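PDB 3B55: succinoglycan biosynthesis protein, which is of uncertain function but binds calcium and belongs to the erythromycin esterase family, which suggests a possible hydrolase-like role. Local coordinates for residues A60-L65 and K94-K99. The protein carries 1 engineered substitution. Residues are numbered along the deposited sequence; the frame is centred on the assembly and turned at random.
Sequences ASLNDL and KHRIVK
The side chain of Arg-96 leaves its helix with CG anti to the carbonyl carbon (chi1 -59°) and bends at chi3, which brings its guanidinium to Asp-64, whose own CG sits between backbone N and carbonyl carbon (chi1 52°). The two side chains cross nearly at a right angle and meet in an end-on, bidentate salt bridge. NH2 of Arg-96 donates to the syn lone pair of Asp-64 OD1 at 2.8 Å, while NH1 of Arg-96 donates to Asp-64 OD2 on its syn side, at a longer 3.2 Å. Both oxygens lie near the guanidinium plane, yet the carboxylate is turned 43° against it, so the bidentate pair is twisted rather than coplanar. Ser-61 O lies at the same guanidinium edge as Asp-64, 2.6 Å from Arg-96 NH2. Over one guanidinium face comes Leu-65 CD1, which also rests on the helix backbone, 3.6 Å from Arg-96 O. Leu-62 runs past the arginine in the opposite direction with CD1 against NH2, and its CD2 touches Lys-99 CB at 4.1 Å. Beyond this pair, NZ of Lys-99 hydrogen-bonds to the backbone O of Pro-58, tying helix 88-104 to the loop leading into helix 68-72, away from the calcium site. Because Asp-64 OD2 also accepts from the backbone N of Lys-54, the carboxylate takes two N-H groups of one cationic guanidinium and a backbone amide, a setting that would probably favour its ionised form.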
loop_
_atom_site.group_PDB
_atom_site.type_symbol
_atom_site.label_atom_id
_atom_site.label_comp_id
_atom_site.label_asym_id
_atom_site.label_seq_id
_atom_site.Cartn_x
_atom_site.Cartn_y
_atom_site.Cartn_z
ATOM N N ALA A 60 -4.254 -15.598 17.043
ATOM C CA ALA A 60 -3.276 -16.407 17.753
ATOM C C ALA A 60 -2.250 -15.501 18.432
ATOM O O ALA A 60 -2.083 -14.341 18.052
ATOM C CB ALA A 60 -2.580 -17.364 16.789
ATOM N N SER A 61 -1.578 -16.036 19.447
ATOM C CA SER A 61 -0.556 -15.298 20.181
ATOM C C SER A 61 0.428 -14.629 19.217
ATOM O O SER A 61 0.733 -15.172 18.159
ATOM C CB SER A 61 0.194 -16.262 21.101
ATOM O OG SER A 61 1.460 -15.748 21.470
ATOM N N LEU A 62 0.921 -13.451 19.587
ATOM C CA LEU A 62 1.867 -12.712 18.754
ATOM C C LEU A 62 3.320 -13.043 19.102
ATOM O O LEU A 62 4.254 -12.460 18.544
ATOM C CB LEU A 62 1.634 -11.202 18.920
ATOM C CG LEU A 62 0.761 -10.396 17.945
ATOM C CD1 LEU A 62 -0.012 -11.299 17.001
ATOM C CD2 LEU A 62 -0.178 -9.511 18.752
ATOM N N ASN A 63 3.506 -13.988 20.016
ATOM C CA ASN A 63 4.842 -14.373 20.458
ATOM C C ASN A 63 5.851 -14.774 19.395
ATOM O O ASN A 63 7.037 -14.494 19.548
ATOM C CB ASN A 63 4.746 -15.487 21.500
ATOM C CG ASN A 63 4.458 -14.953 22.887
ATOM O OD1 ASN A 63 4.121 -15.708 23.803
ATOM N ND2 ASN A 63 4.607 -13.643 23.055
ATOM N N ASP A 64 5.405 -15.419 18.321
ATOM C CA ASP A 64 6.343 -15.825 17.283
ATOM C C ASP A 64 6.877 -14.638 16.486
ATOM O O ASP A 64 7.838 -14.779 15.733
ATOM C CB ASP A 64 5.700 -16.852 16.339
ATOM C CG ASP A 64 4.361 -16.388 15.783
ATOM O OD1 ASP A 64 3.914 -15.276 16.133
ATOM O OD2 ASP A 64 3.755 -17.138 14.988
ATOM N N LEU A 65 6.267 -13.470 16.667
ATOM C CA LEU A 65 6.691 -12.262 15.955
ATOM C C LEU A 65 7.714 -11.416 16.723
ATOM O O LEU A 65 8.197 -10.401 16.219
ATOM C CB LEU A 65 5.463 -11.406 15.597
ATOM C CG LEU A 65 4.641 -11.941 14.411
ATOM C CD1 LEU A 65 3.386 -11.121 14.214
ATOM C CD2 LEU A 65 5.489 -11.906 13.150
ATOM N N LYS A 94 -0.442 -10.602 7.330
ATOM C CA LYS A 94 -0.115 -9.182 7.350
ATOM C C LYS A 94 -0.896 -8.512 8.477
ATOM O O LYS A 94 -0.448 -7.531 9.070
ATOM C CB LYS A 94 -0.456 -8.540 6.006
ATOM C CG LYS A 94 0.614 -8.753 4.946
ATOM C CD LYS A 94 0.279 -7.999 3.670
ATOM C CE LYS A 94 0.135 -6.502 3.928
ATOM N NZ LYS A 94 -0.220 -5.788 2.670
ATOM N N HIS A 95 -2.070 -9.064 8.762
ATOM C CA HIS A 95 -2.926 -8.563 9.824
ATOM C C HIS A 95 -2.188 -8.781 11.151
ATOM O O HIS A 95 -2.109 -7.882 11.991
ATOM C CB HIS A 95 -4.259 -9.328 9.785
ATOM C CG HIS A 95 -5.239 -8.930 10.848
ATOM N ND1 HIS A 95 -6.547 -9.367 10.842
ATOM C CD2 HIS A 95 -5.096 -8.188 11.971
ATOM C CE1 HIS A 95 -7.167 -8.916 11.918
ATOM N NE2 HIS A 95 -6.309 -8.198 12.620
ATOM N N ARG A 96 -1.632 -9.974 11.324
ATOM C CA ARG A 96 -0.902 -10.302 12.541
ATOM C C ARG A 96 0.285 -9.368 12.775
ATOM O O ARG A 96 0.568 -8.982 13.910
ATOM C CB ARG A 96 -0.392 -11.737 12.479
ATOM C CG ARG A 96 -1.465 -12.807 12.310
ATOM C CD ARG A 96 -0.857 -14.163 12.609
ATOM N NE ARG A 96 -0.347 -14.185 13.979
ATOM C CZ ARG A 96 0.798 -14.748 14.347
ATOM N NH1 ARG A 96 1.567 -15.348 13.444
ATOM N NH2 ARG A 96 1.181 -14.697 15.616
ATOM N N ILE A 97 0.986 -9.026 11.699
ATOM C CA ILE A 97 2.144 -8.146 11.787
ATOM C C ILE A 97 1.737 -6.735 12.196
ATOM O O ILE A 97 2.377 -6.120 13.053
ATOM C CB ILE A 97 2.901 -8.100 10.438
ATOM C CG1 ILE A 97 3.372 -9.516 10.079
ATOM C CG2 ILE A 97 4.075 -7.143 10.526
ATOM C CD1 ILE A 97 3.993 -9.637 8.718
ATOM N N VAL A 98 0.681 -6.219 11.577
ATOM C CA VAL A 98 0.195 -4.893 11.932
ATOM C C VAL A 98 -0.072 -4.902 13.432
ATOM O O VAL A 98 0.353 -4.001 14.151
ATOM C CB VAL A 98 -1.114 -4.556 11.187
ATOM C CG1 VAL A 98 -1.658 -3.219 11.662
ATOM C CG2 VAL A 98 -0.853 -4.517 9.688
ATOM N N LYS A 99 -0.777 -5.938 13.884
ATOM C CA LYS A 99 -1.111 -6.114 15.295
ATOM C C LYS A 99 0.136 -6.005 16.161
ATOM O O LYS A 99 0.142 -5.314 17.175
ATOM C CB LYS A 99 -1.720 -7.492 15.527
ATOM C CG LYS A 99 -3.230 -7.553 15.532
ATOM C CD LYS A 99 -3.657 -8.904 16.077
ATOM C CE LYS A 99 -5.122 -8.934 16.437
ATOM N NZ LYS A 99 -5.477 -10.223 17.086
#